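Long-range contacts in putative nisin-resistance protein (Streptococcus agalactiae 515, PDB 4Y68), which probably acts as a serine peptidase of family S41 that recognises and cleaves the lantibiotic nisin, giving the bacterium resistance: residues L153-N159 and P217-N223; M146-G152 and T213-P217; P29-Y35 and L262-A266; A227-M232 and T250-T255. One frame throughout, in Å; residues are numbered along the deposited sequence.

Contact 1. Residues L153-N159 and P217-N223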
loop_
_atom_site.group_PDB
_atom_site.type_symbol
_atom_site.label_atom_id
_atom_site.label_comp_id
_atom_site.label_asym_id
_atom_site.label_seq_id
_atom_site.Cartn_x
_atom_site.Cartn_y
_atom_site.Cartn_z
ATOM N N LEU A 153 -22.426 0.665 -5.413
ATOM C CA LEU A 153 -21.103 0.543 -6.036
ATOM C C LEU A 153 -20.458 -0.830 -5.805
ATOM O O LEU A 153 -20.655 -1.467 -4.773
ATOM C CB LEU A 153 -20.188 1.644 -5.511
ATOM C CG LEU A 153 -20.621 3.069 -5.878
ATOM C CD1 LEU A 153 -19.906 4.146 -5.050
ATOM C CD2 LEU A 153 -20.388 3.310 -7.357
ATOM N N ILE A 154 -19.710 -1.304 -6.787
ATOM C CA ILE A 154 -18.829 -2.437 -6.560
ATOM C C ILE A 154 -17.418 -1.941 -6.778
ATOM O O ILE A 154 -17.102 -1.411 -7.837
ATOM C CB ILE A 154 -19.106 -3.627 -7.487
ATOM C CG1 ILE A 154 -20.569 -4.032 -7.400
ATOM C CG2 ILE A 154 -18.195 -4.804 -7.117
ATOM C CD1 ILE A 154 -20.895 -5.297 -8.150
ATOM N N LEU A 155 -16.588 -2.083 -5.751
ATOM C CA LEU A 155 -15.210 -1.636 -5.782
ATOM C C LEU A 155 -14.364 -2.869 -5.876
ATOM O O LEU A 155 -14.361 -3.668 -4.963
ATOM C CB LEU A 155 -14.853 -0.855 -4.531
ATOM C CG LEU A 155 -15.678 0.386 -4.207
ATOM C CD1 LEU A 155 -15.119 1.030 -2.950
ATOM C CD2 LEU A 155 -15.666 1.358 -5.376
ATOM N N ASP A 156 -13.640 -3.021 -6.975
ATOM C CA ASP A 156 -12.919 -4.254 -7.248
ATOM C C ASP A 156 -11.417 -4.045 -7.083
ATOM O O ASP A 156 -10.780 -3.333 -7.876
ATOM C CB ASP A 156 -13.253 -4.762 -8.655
ATOM C CG ASP A 156 -12.574 -6.080 -8.980
ATOM O OD1 ASP A 156 -12.056 -6.760 -8.044
ATOM O OD2 ASP A 156 -12.568 -6.435 -10.177
ATOM N N LEU A 157 -10.878 -4.674 -6.034
ATOM C CA LEU A 157 -9.467 -4.596 -5.677
ATOM C C LEU A 157 -8.724 -5.883 -6.009
ATOM O O LEU A 157 -7.573 -6.036 -5.603
ATOM C CB LEU A 157 -9.301 -4.283 -4.171
ATOM C CG LEU A 157 -9.866 -2.940 -3.653
ATOM C CD1 LEU A 157 -10.025 -2.937 -2.143
ATOM C CD2 LEU A 157 -9.044 -1.739 -4.098
ATOM N N SER A 158 -9.387 -6.816 -6.702
ATOM C CA SER A 158 -8.700 -8.028 -7.206
ATOM C C SER A 158 -7.398 -7.673 -7.898
ATOM O O SER A 158 -7.350 -6.728 -8.680
ATOM C CB SER A 158 -9.573 -8.806 -8.201
ATOM O OG SER A 158 -10.827 -9.164 -7.648
ATOM N N ASN A 159 -6.340 -8.418 -7.619
ATOM C CA ASN A 159 -5.096 -8.252 -8.354
ATOM C C ASN A 159 -4.423 -6.905 -8.169
ATOM O O ASN A 159 -3.457 -6.618 -8.866
ATOM C CB ASN A 159 -5.324 -8.473 -9.860
ATOM C CG ASN A 159 -5.917 -9.849 -10.162
ATOM O OD1 ASN A 159 -5.668 -10.802 -9.432
ATOM N ND2 ASN A 159 -6.722 -9.944 -11.233
ATOM N N PRO A 217 -24.857 1.906 -0.526
ATOM C CA PRO A 217 -24.289 0.582 -0.269
ATOM C C PRO A 217 -23.059 0.366 -1.130
ATOM O O PRO A 217 -23.077 0.692 -2.318
ATOM C CB PRO A 217 -25.405 -0.377 -0.674
ATOM C CG PRO A 217 -26.662 0.458 -0.581
ATOM C CD PRO A 217 -26.259 1.848 -0.957
ATOM N N ILE A 218 -22.003 -0.166 -0.533
ATOM C CA ILE A 218 -20.773 -0.411 -1.256
ATOM C C ILE A 218 -20.357 -1.861 -1.063
ATOM O O ILE A 218 -20.225 -2.332 0.075
ATOM C CB ILE A 218 -19.644 0.515 -0.789
ATOM C CG1 ILE A 218 -19.919 1.964 -1.201
ATOM C CG2 ILE A 218 -18.295 0.047 -1.352
ATOM C CD1 ILE A 218 -19.004 2.975 -0.533
ATOM N N ALA A 219 -20.152 -2.568 -2.174
ATOM C CA ALA A 219 -19.579 -3.902 -2.108
ATOM C C ALA A 219 -18.116 -3.860 -2.555
ATOM O O ALA A 219 -17.790 -3.305 -3.600
ATOM C CB ALA A 219 -20.373 -4.871 -2.956
ATOM N N ILE A 220 -17.239 -4.444 -1.756
ATOM C CA ILE A 220 -15.823 -4.455 -2.080
ATOM C C ILE A 220 -15.333 -5.859 -2.382
ATOM O O ILE A 220 -15.537 -6.766 -1.591
ATOM C CB ILE A 220 -14.966 -3.890 -0.931
ATOM C CG1 ILE A 220 -15.395 -2.474 -0.575
ATOM C CG2 ILE A 220 -13.520 -3.854 -1.332
ATOM C CD1 ILE A 220 -14.578 -1.896 0.522
ATOM N N ILE A 221 -14.651 -6.033 -3.506
ATOM C CA ILE A 221 -14.160 -7.359 -3.873
ATOM C C ILE A 221 -12.640 -7.440 -3.734
ATOM O O ILE A 221 -11.917 -6.520 -4.135
ATOM C CB ILE A 221 -14.577 -7.731 -5.322
ATOM C CG1 ILE A 221 -16.093 -7.689 -5.455
ATOM C CG2 ILE A 221 -14.013 -9.100 -5.731
ATOM C CD1 ILE A 221 -16.605 -7.962 -6.881
ATOM N N THR A 222 -12.166 -8.528 -3.136
ATOM C CA THR A 222 -10.747 -8.776 -2.979
ATOM C C THR A 222 -10.442 -10.200 -3.435
ATOM O O THR A 222 -11.321 -11.057 -3.416
ATOM C CB THR A 222 -10.302 -8.595 -1.511
ATOM O OG1 THR A 222 -10.917 -9.593 -0.687
ATOM C CG2 THR A 222 -10.684 -7.213 -0.977
ATOM N N ASN A 223 -9.202 -10.471 -3.836
ATOM C CA ASN A 223 -8.795 -11.853 -4.059
ATOM C C ASN A 223 -7.425 -12.069 -3.435
ATOM O O ASN A 223 -6.931 -11.169 -2.770
ATOM C CB ASN A 223 -8.824 -12.228 -5.550
ATOM C CG ASN A 223 -7.782 -11.504 -6.388
ATOM O OD1 ASN A 223 -7.100 -10.607 -5.914
ATOM N ND2 ASN A 223 -7.666 -11.901 -7.668
#

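Contact 2. Residues M146-G152 and T213-P217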
loop_
_atom_site.group_PDB
_atom_site.type_symbol
_atom_site.label_atom_id
_atom_site.label_comp_id
_atom_site.label_asym_id
_atom_site.label_seq_id
_atom_site.Cartn_x
_atom_site.Cartn_y
_atom_site.Cartn_z
ATOM N N MET A 146 -18.490 11.178 -8.374
ATOM C CA MET A 146 -19.180 12.456 -8.170
ATOM C C MET A 146 -20.164 12.830 -9.302
ATOM O O MET A 146 -21.200 13.445 -9.045
ATOM C CB MET A 146 -18.157 13.589 -7.984
ATOM C CG MET A 146 -17.344 13.531 -6.661
ATOM S SD MET A 146 -18.286 13.659 -5.110
ATOM C CE MET A 146 -19.123 15.234 -5.310
ATOM N N GLU A 147 -19.852 12.449 -10.537
ATOM C CA GLU A 147 -20.654 12.863 -11.687
ATOM C C GLU A 147 -21.439 11.760 -12.404
ATOM O O GLU A 147 -22.026 12.007 -13.454
ATOM C CB GLU A 147 -19.749 13.534 -12.695
ATOM C CG GLU A 147 -18.823 14.533 -12.055
ATOM C CD GLU A 147 -18.844 15.826 -12.787
ATOM O OE1 GLU A 147 -19.872 16.098 -13.430
ATOM O OE2 GLU A 147 -17.844 16.565 -12.737
ATOM N N LYS A 148 -21.437 10.546 -11.870
ATOM C CA LYS A 148 -22.214 9.483 -12.485
ATOM C C LYS A 148 -23.417 9.194 -11.620
ATOM O O LYS A 148 -23.463 9.551 -10.443
ATOM C CB LYS A 148 -21.400 8.204 -12.674
ATOM C CG LYS A 148 -20.194 8.330 -13.597
ATOM C CD LYS A 148 -20.578 8.625 -15.032
ATOM C CE LYS A 148 -19.385 8.365 -15.941
ATOM N NZ LYS A 148 -19.588 8.887 -17.306
ATOM N N SER A 149 -24.398 8.535 -12.210
ATOM C CA SER A 149 -25.620 8.241 -11.495
ATOM C C SER A 149 -25.653 6.771 -11.078
ATOM O O SER A 149 -25.427 5.880 -11.901
ATOM C CB SER A 149 -26.816 8.593 -12.372
ATOM O OG SER A 149 -27.942 7.834 -12.000
ATOM N N TYR A 150 -25.909 6.526 -9.796
ATOM C CA TYR A 150 -25.956 5.169 -9.257
ATOM C C TYR A 150 -26.606 5.174 -7.887
ATOM O O TYR A 150 -26.723 6.222 -7.269
ATOM C CB TYR A 150 -24.542 4.563 -9.148
ATOM C CG TYR A 150 -23.561 5.443 -8.401
ATOM C CD1 TYR A 150 -22.749 6.330 -9.085
ATOM C CD2 TYR A 150 -23.459 5.397 -7.011
ATOM C CE1 TYR A 150 -21.857 7.140 -8.422
ATOM C CE2 TYR A 150 -22.561 6.214 -6.328
ATOM C CZ TYR A 150 -21.764 7.076 -7.042
ATOM O OH TYR A 150 -20.870 7.894 -6.397
ATOM N N LYS A 151 -26.970 3.990 -7.408
ATOM C CA LYS A 151 -27.484 3.799 -6.055
ATOM C C LYS A 151 -26.614 2.811 -5.261
ATOM O O LYS A 151 -26.822 2.590 -4.064
ATOM C CB LYS A 151 -28.921 3.282 -6.100
ATOM C CG LYS A 151 -29.962 4.267 -6.627
ATOM C CD LYS A 151 -31.324 3.562 -6.750
ATOM C CE LYS A 151 -32.439 4.485 -7.263
ATOM N NZ LYS A 151 -33.688 3.707 -7.611
ATOM N N GLY A 152 -25.657 2.191 -5.945
ATOM C CA GLY A 152 -24.785 1.221 -5.319
ATOM C C GLY A 152 -23.495 1.072 -6.098
ATOM O O GLY A 152 -23.474 1.310 -7.301
ATOM N N THR A 213 -18.981 12.545 0.919
ATOM C CA THR A 213 -20.260 13.100 0.470
ATOM C C THR A 213 -21.153 12.122 -0.291
ATOM O O THR A 213 -22.283 12.458 -0.627
ATOM C CB THR A 213 -20.052 14.344 -0.398
ATOM O OG1 THR A 213 -19.207 14.030 -1.507
ATOM C CG2 THR A 213 -19.390 15.466 0.435
ATOM N N LYS A 214 -20.683 10.906 -0.537
ATOM C CA LYS A 214 -21.558 9.891 -1.139
ATOM C C LYS A 214 -21.818 8.755 -0.181
ATOM O O LYS A 214 -20.884 8.160 0.371
ATOM C CB LYS A 214 -20.968 9.329 -2.433
ATOM C CG LYS A 214 -20.766 10.356 -3.520
ATOM C CD LYS A 214 -22.097 10.945 -3.998
ATOM C CE LYS A 214 -23.062 9.867 -4.449
ATOM N NZ LYS A 214 -24.040 10.408 -5.463
ATOM N N HIS A 215 -23.094 8.433 -0.004
ATOM C CA HIS A 215 -23.485 7.381 0.906
ATOM C C HIS A 215 -24.437 6.409 0.224
ATOM O O HIS A 215 -25.641 6.606 0.219
ATOM C CB HIS A 215 -24.127 7.972 2.167
ATOM C CG HIS A 215 -23.334 9.078 2.795
ATOM N ND1 HIS A 215 -23.659 10.412 2.638
ATOM C CD2 HIS A 215 -22.235 9.052 3.589
ATOM C CE1 HIS A 215 -22.794 11.158 3.305
ATOM N NE2 HIS A 215 -21.915 10.361 3.885
ATOM N N VAL A 216 -23.874 5.356 -0.346
ATOM C CA VAL A 216 -24.633 4.284 -0.953
ATOM C C VAL A 216 -24.077 2.977 -0.431
ATOM O O VAL A 216 -22.945 2.928 0.036
ATOM C CB VAL A 216 -24.521 4.288 -2.493
ATOM C CG1 VAL A 216 -25.102 5.552 -3.085
ATOM C CG2 VAL A 216 -23.064 4.142 -2.899
ATOM N N PRO A 217 -24.857 1.906 -0.526
ATOM C CA PRO A 217 -24.289 0.582 -0.269
ATOM C C PRO A 217 -23.059 0.366 -1.130
ATOM O O PRO A 217 -23.077 0.692 -2.318
ATOM C CB PRO A 217 -25.405 -0.377 -0.674
ATOM C CG PRO A 217 -26.662 0.458 -0.581
ATOM C CD PRO A 217 -26.259 1.848 -0.957
HETATM O O HOH W 1 -22.785 11.122 -7.997
HETATM O O HOH W 2 -24.904 8.461 -7.017
#

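Contact 3. Residues P29-Y35 and L262-A266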
loop_
_atom_site.group_PDB
_atom_site.type_symbol
_atom_site.label_atom_id
_atom_site.label_comp_id
_atom_site.label_asym_id
_atom_site.label_seq_id
_atom_site.Cartn_x
_atom_site.Cartn_y
_atom_site.Cartn_z
ATOM N N PRO A 29 31.128 9.072 -3.848
ATOM C CA PRO A 29 30.160 8.020 -3.539
ATOM C C PRO A 29 30.705 7.039 -2.506
ATOM O O PRO A 29 31.911 6.864 -2.397
ATOM C CB PRO A 29 29.933 7.340 -4.892
ATOM C CG PRO A 29 30.268 8.397 -5.903
ATOM C CD PRO A 29 31.383 9.197 -5.291
ATOM N N PRO A 30 29.815 6.424 -1.735
ATOM C CA PRO A 30 30.263 5.424 -0.761
ATOM C C PRO A 30 30.864 4.215 -1.469
ATOM O O PRO A 30 30.530 3.932 -2.623
ATOM C CB PRO A 30 28.974 5.049 -0.016
ATOM C CG PRO A 30 27.829 5.399 -1.002
ATOM C CD PRO A 30 28.349 6.616 -1.737
ATOM N N SER A 31 31.779 3.536 -0.786
ATOM C CA SER A 31 32.253 2.246 -1.241
ATOM C C SER A 31 31.098 1.240 -1.233
ATOM O O SER A 31 30.066 1.448 -0.581
ATOM C CB SER A 31 33.386 1.760 -0.343
ATOM O OG SER A 31 32.846 1.425 0.926
ATOM N N SER A 32 31.273 0.140 -1.942
ATOM C CA SER A 32 30.286 -0.921 -1.886
ATOM C C SER A 32 30.049 -1.433 -0.465
ATOM O O SER A 32 28.912 -1.743 -0.107
ATOM C CB SER A 32 30.709 -2.055 -2.796
ATOM O OG SER A 32 30.813 -1.556 -4.113
ATOM N N GLU A 33 31.097 -1.501 0.355
ATOM C CA GLU A 33 30.904 -1.864 1.758
ATOM C C GLU A 33 30.048 -0.852 2.521
ATOM O O GLU A 33 29.088 -1.241 3.185
ATOM C CB GLU A 33 32.233 -2.023 2.483
ATOM C CG GLU A 33 32.060 -2.386 3.960
ATOM C CD GLU A 33 33.381 -2.623 4.691
ATOM O OE1 GLU A 33 34.445 -2.427 4.069
ATOM O OE2 GLU A 33 33.357 -2.992 5.894
ATOM N N ARG A 34 30.428 0.419 2.469
ATOM C CA ARG A 34 29.640 1.516 3.060
ATOM C C ARG A 34 28.168 1.427 2.654
ATOM O O ARG A 34 27.273 1.498 3.487
ATOM C CB ARG A 34 30.191 2.882 2.605
ATOM C CG ARG A 34 30.433 3.931 3.691
ATOM C CD ARG A 34 29.172 4.541 4.228
ATOM N NE ARG A 34 28.767 3.890 5.473
ATOM C CZ ARG A 34 27.932 4.411 6.380
ATOM N NH1 ARG A 34 27.395 5.616 6.211
ATOM N NH2 ARG A 34 27.635 3.716 7.477
ATOM N N TYR A 35 27.947 1.295 1.348
ATOM C CA TYR A 35 26.612 1.245 0.777
ATOM C C TYR A 35 25.808 0.143 1.460
ATOM O O TYR A 35 24.648 0.345 1.813
ATOM C CB TYR A 35 26.716 1.040 -0.732
ATOM C CG TYR A 35 25.425 0.953 -1.520
ATOM C CD1 TYR A 35 24.996 2.016 -2.311
ATOM C CD2 TYR A 35 24.661 -0.212 -1.521
ATOM C CE1 TYR A 35 23.823 1.934 -3.056
ATOM C CE2 TYR A 35 23.484 -0.306 -2.254
ATOM C CZ TYR A 35 23.070 0.773 -3.027
ATOM O OH TYR A 35 21.917 0.682 -3.789
ATOM N N LEU A 262 18.265 5.139 -1.890
ATOM C CA LEU A 262 19.687 4.891 -1.679
ATOM C C LEU A 262 20.537 5.675 -2.679
ATOM O O LEU A 262 20.016 6.269 -3.625
ATOM C CB LEU A 262 19.964 3.394 -1.776
ATOM C CG LEU A 262 19.088 2.597 -0.812
ATOM C CD1 LEU A 262 19.287 1.106 -1.011
ATOM C CD2 LEU A 262 19.405 3.013 0.629
ATOM N N TYR A 263 21.853 5.641 -2.486
ATOM C CA TYR A 263 22.737 6.516 -3.239
ATOM C C TYR A 263 22.588 6.436 -4.771
ATOM O O TYR A 263 22.663 7.453 -5.443
ATOM C CB TYR A 263 24.178 6.242 -2.849
ATOM C CG TYR A 263 25.115 7.374 -3.214
ATOM C CD1 TYR A 263 25.715 7.419 -4.469
ATOM C CD2 TYR A 263 25.394 8.397 -2.312
ATOM C CE1 TYR A 263 26.584 8.437 -4.819
ATOM C CE2 TYR A 263 26.269 9.428 -2.655
ATOM C CZ TYR A 263 26.856 9.439 -3.919
ATOM O OH TYR A 263 27.713 10.448 -4.301
ATOM N N ASP A 264 22.346 5.251 -5.321
ATOM C CA ASP A 264 22.336 5.100 -6.774
ATOM C C ASP A 264 20.931 4.986 -7.362
ATOM O O ASP A 264 20.773 4.510 -8.493
ATOM C CB ASP A 264 23.152 3.867 -7.172
ATOM C CG ASP A 264 22.594 2.594 -6.563
ATOM O OD1 ASP A 264 21.920 2.691 -5.507
ATOM O OD2 ASP A 264 22.810 1.506 -7.140
ATOM N N GLY A 265 19.914 5.399 -6.601
ATOM C CA GLY A 265 18.544 5.309 -7.078
ATOM C C GLY A 265 17.833 4.003 -6.730
ATOM O O GLY A 265 16.654 3.803 -7.049
ATOM N N ALA A 266 18.538 3.100 -6.068
ATOM C CA ALA A 266 17.865 1.923 -5.548
ATOM C C ALA A 266 17.004 2.349 -4.351
ATOM O O ALA A 266 17.273 3.374 -3.734
ATOM C CB ALA A 266 18.870 0.858 -5.166
#

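Contact 4. Residues A227-M232 and T250-T255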
loop_
_atom_site.group_PDB
_atom_site.type_symbol
_atom_site.label_atom_id
_atom_site.label_comp_id
_atom_site.label_asym_id
_atom_site.label_seq_id
_atom_site.Cartn_x
_atom_site.Cartn_y
_atom_site.Cartn_z
ATOM N N ALA A 227 -3.065 -6.764 -2.317
ATOM C CA ALA A 227 -1.965 -6.628 -1.359
ATOM C C ALA A 227 -1.579 -5.197 -0.995
ATOM O O ALA A 227 -1.733 -4.272 -1.782
ATOM C CB ALA A 227 -0.711 -7.351 -1.902
ATOM N N SER A 228 -1.044 -5.044 0.208
ATOM C CA SER A 228 -0.244 -3.875 0.546
ATOM C C SER A 228 -1.111 -2.611 0.593
ATOM O O SER A 228 -2.086 -2.571 1.340
ATOM C CB SER A 228 0.911 -3.734 -0.452
ATOM O OG SER A 228 2.014 -3.064 0.144
ATOM N N SER A 229 -0.773 -1.600 -0.206
ATOM C CA SER A 229 -1.570 -0.371 -0.262
ATOM C C SER A 229 -3.047 -0.686 -0.484
ATOM O O SER A 229 -3.940 -0.015 0.051
ATOM C CB SER A 229 -1.075 0.544 -1.383
ATOM O OG SER A 229 0.081 1.280 -1.020
ATOM N N ALA A 230 -3.288 -1.700 -1.303
ATOM C CA ALA A 230 -4.631 -2.139 -1.621
ATOM C C ALA A 230 -5.281 -2.721 -0.383
ATOM O O ALA A 230 -6.466 -2.519 -0.151
ATOM C CB ALA A 230 -4.606 -3.172 -2.760
ATOM N N GLU A 231 -4.504 -3.464 0.410
ATOM C CA GLU A 231 -5.042 -4.003 1.653
ATOM C C GLU A 231 -5.343 -2.867 2.653
ATOM O O GLU A 231 -6.380 -2.879 3.294
ATOM C CB GLU A 231 -4.085 -5.009 2.259
ATOM C CG GLU A 231 -4.074 -6.322 1.539
ATOM C CD GLU A 231 -3.053 -7.250 2.103
ATOM O OE1 GLU A 231 -1.836 -6.963 1.945
ATOM O OE2 GLU A 231 -3.465 -8.244 2.732
ATOM N N MET A 232 -4.457 -1.876 2.747
ATOM C CA MET A 232 -4.690 -0.748 3.654
ATOM C C MET A 232 -5.812 0.163 3.156
ATOM O O MET A 232 -6.472 0.824 3.958
ATOM C CB MET A 232 -3.414 0.073 3.867
ATOM C CG MET A 232 -2.771 -0.202 5.245
ATOM S SD MET A 232 -2.242 -1.927 5.357
ATOM C CE MET A 232 -0.850 -1.774 4.226
ATOM N N THR A 250 -7.077 -11.705 1.474
ATOM C CA THR A 250 -6.040 -10.970 0.753
ATOM C C THR A 250 -4.629 -11.555 0.950
ATOM O O THR A 250 -4.450 -12.548 1.647
ATOM C CB THR A 250 -6.067 -9.520 1.184
ATOM O OG1 THR A 250 -5.810 -9.450 2.583
ATOM C CG2 THR A 250 -7.460 -8.965 0.948
ATOM N N ALA A 251 -3.616 -10.928 0.362
ATOM C CA ALA A 251 -2.294 -11.553 0.277
ATOM C C ALA A 251 -1.584 -11.589 1.616
ATOM O O ALA A 251 -0.708 -12.417 1.825
ATOM C CB ALA A 251 -1.424 -10.833 -0.756
ATOM N N GLY A 252 -1.948 -10.692 2.522
ATOM C CA GLY A 252 -1.336 -10.676 3.841
ATOM C C GLY A 252 -0.083 -9.828 3.917
ATOM O O GLY A 252 0.932 -10.266 4.460
ATOM N N TYR A 253 -0.144 -8.606 3.378
ATOM C CA TYR A 253 0.991 -7.676 3.468
ATOM C C TYR A 253 0.513 -6.445 4.219
ATOM O O TYR A 253 0.800 -5.292 3.851
ATOM C CB TYR A 253 1.556 -7.346 2.075
ATOM C CG TYR A 253 2.309 -8.530 1.475
ATOM C CD1 TYR A 253 3.686 -8.624 1.568
ATOM C CD2 TYR A 253 1.630 -9.565 0.855
ATOM C CE1 TYR A 253 4.372 -9.705 1.053
ATOM C CE2 TYR A 253 2.300 -10.667 0.344
ATOM C CZ TYR A 253 3.674 -10.726 0.441
ATOM O OH TYR A 253 4.349 -11.806 -0.080
ATOM N N THR A 254 -0.237 -6.716 5.283
ATOM C CA THR A 254 -0.795 -5.671 6.105
ATOM C C THR A 254 0.279 -5.218 7.092
ATOM O O THR A 254 0.241 -5.543 8.276
ATOM C CB THR A 254 -2.083 -6.138 6.838
ATOM O OG1 THR A 254 -1.916 -7.487 7.307
ATOM C CG2 THR A 254 -3.280 -6.109 5.873
ATOM N N THR A 255 1.262 -4.487 6.572
ATOM C CA THR A 255 2.161 -3.712 7.411
ATOM C C THR A 255 2.504 -2.425 6.690
ATOM O O THR A 255 2.520 -2.371 5.453
ATOM C CB THR A 255 3.457 -4.472 7.775
ATOM O OG1 THR A 255 4.000 -5.110 6.604
ATOM C CG2 THR A 255 3.170 -5.521 8.841
#

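Contact 1. Residues L153-N159 and P217-N223
Ile154 and Ala219, Leu155 and Ile220 face each other on strands 152-156 and 218-222, neighbouring parallel strands in the mixed sheet of the peptidase domain. Their short axes run 20° from parallel. The bonding is staggered: Leu155 gives its N to Ala219 O (2.8 Å) and takes Ile221 N on its O (2.8 Å), while Leu157 N reaches back to Ile221 O. Ile221 fills the side facing helix 297-308. Its CB lies 3.8 Å from Asp156 OD1. At the first branch, CG2 touches that same oxygen and Ser158 OG (3.7 Å); CG1, set anti to the carbonyl carbon (chi1 -58°), turns back along the strand, so that CD1 ends 3.5 Å from Ile154 CG2. Asp156 OD1 closes an Asx turn, accepting Ser158 N from above its plane and Ser158 OG on its syn lone pair. Past the strands, Asn159 N donates to Asn223 OD1 (2.9 Å) and Asn223 ND2 returns a bond to Asn159 OD1 (2.9 Å), with the amide planes 57° apart. Asn223 OD1 also accepts Lys225 N. Backbone pairing thus hands over to amide pairing where the strands end, so the two chains stay paired past the last bridge through side-chain amides.

Contact 2. Residues M146-G152 and T213-P217
Tyr150 and Lys214 meet where helix 131-147 turns into strand 152-156, the closing end of a beta-alpha-beta crossover that starts from the parallel strand 118-122; the loop 213-217 leads into strand 218-222 alongside. The contacts of carbon and sulfur come first. Lys214 folds at its second and third torsions (chi2 -65°, chi3 -55°), which brings CE within 3.5 Å of Tyr150 OH, the two side chains arriving from opposite directions. The phenol oxygen itself is bonded to Leu145 O in the preceding helix. Val216 CG2 sits at the edge of the Tyr150 ring, 4.0 Å from CE2. Further out, Met146, bent along its chain, brings SD to 3.7 Å from Thr213 OG1, crossing that side chain at about a right angle; the hydroxyl is held by Thr210 O.

Water supplies the polar link. The Lys214 ammonium donates to two waters: water 1 passes the link on to Lys148 O, and water 2, 2.6 Å from Lys214 NZ, to Tyr150 O. Water 2 also rides over the centre of the Tyr150 ring, 3.2 Å above its plane. Two backbone carbonyls reached through water probably help to stabilise the lysine charge.

Close carbon-oxygen approaches complete the contact. Lys151 O abuts Val216 CB (3.3 Å) and Pro217 CD (3.2 Å). One residue on, Gly152 CA directs a C-H toward Pro217 O, 3.5 Å away.

Contact 3. Residues P29-Y35 and L262-A266
Pro30 lies on one face of the Tyr263 ring: its CD stands 3.5 Å from the ring centroid and only 11° off the normal, a CH-pi contact. Pro29 meets the same ring obliquely, CB coming to 3.5 Å from Tyr263 CE1; the two consecutive prolines line the same side of the ring, Pro29 toward its hydroxyl end. The second flat group, the Tyr35 ring, is met at its edge and in its plane by Asp264 OD1, and the carboxylate stands almost perpendicular to it, 87° between the planes. Tyr35 OH donates to Asp264 OD1 (2.6 Å) on the syn side, somewhat out of the carboxylate plane. With CG anti to the backbone N (chi1 180°), Tyr35 stretches from the first turn of helix 32-46 to the tip of the hairpin between strands 256-261 and 267-276. Ala266 CB packs against its hydroxyl at 3.3 Å.

Ser31 caps the helix, its OG accepting Arg34 N (3.0 Å), and residues 262-265 form a type I turn; just beyond it Ala266 N gives Asp264 OD1 a further, weak bond. From helix 72-87, Tyr72 stacks on Tyr35, while Arg76 forms a salt bridge with Asp264 OD2 and a hydrogen bond with Tyr35 OH. Phenol, carboxylate and guanidinium therefore make one connected polar cluster flanked by proline and aromatic packing. The nearby arginine would probably favour a charged Asp264, a strong acceptor for the tyrosine proton, and the cluster ties the N-terminal helices to the hairpin tip.

Contact 4. Residues A227-M232 and T250-T255
Glu231 reaches across to Thr250, Gly252 and Tyr253, and with Ser228 N of its own segment four firm hydrogen bonds grip its carboxylate. The site lies at the N-terminal end of helix 229-235 in the S41 peptidase fold, where the loop after strand 243-247 passes alongside the first helical turn. OE1 accepts Ser228 N on its anti lone pair (2.7 Å) and Tyr253 N on its syn one (2.8 Å). OE2 takes Thr250 OG1 from the anti side (2.6 Å) and Gly252 N from the syn side (2.9 Å), the latter 32° out of the carboxylate plane. The glutamate chain runs extended beyond CG (chi2 176°), carrying the acid to where the loop passes the helix N-terminus, within reach of Ser228 N and the loop's N-H groups, and contact on both sides of both oxygens fixes its rotation. Thr250 OG1 receives Ile288 N in turn.

By holding Ser228 N, Glu231 braces a residue with an unusual positive phi of 68°. Ser228 occupies the N-cap position, yet its hydroxyl makes no capping bond and instead pairs with His90 NE2, consistent with the serine-histidine pair of a peptidase active site. The Tyr253 ring, which also forms a cation-pi contact with Lys89, lies beside that histidine.

Van der Waals contacts close the flanks. Met232, bent at chi2 and chi3, brings CE to 3.6 Å from Thr255 O, with SD 4.1 Å from Thr254 CA. At the other end Ala227 CB meets Ala251 CB at 3.7 Å, and that second methyl also lies in plane at the edge of the Tyr253 ring.

Contacts 1 and 2 share Pro217 and alternate along the chain: contact 2 joins the loops leading into strands 152-156 and 218-222, and contact 1 pairs those strands. Leu153 CD1 packs on Val216 CG2 between them. Contact 4 follows on the helix just after strand 218-222 and touches contact 1 where Thr222 meets Thr250, the two contacts' centres being 14 Å apart. This strand pair thus leads from a peripheral loop junction to the probable active site near the centre of the molecule. Contact 3, bracketing the others in sequence, lies across the chain's centre from contacts 1 and 2, about 41 Å from contact 1 between centres, and joins the N-terminal helices to the antiparallel sheet.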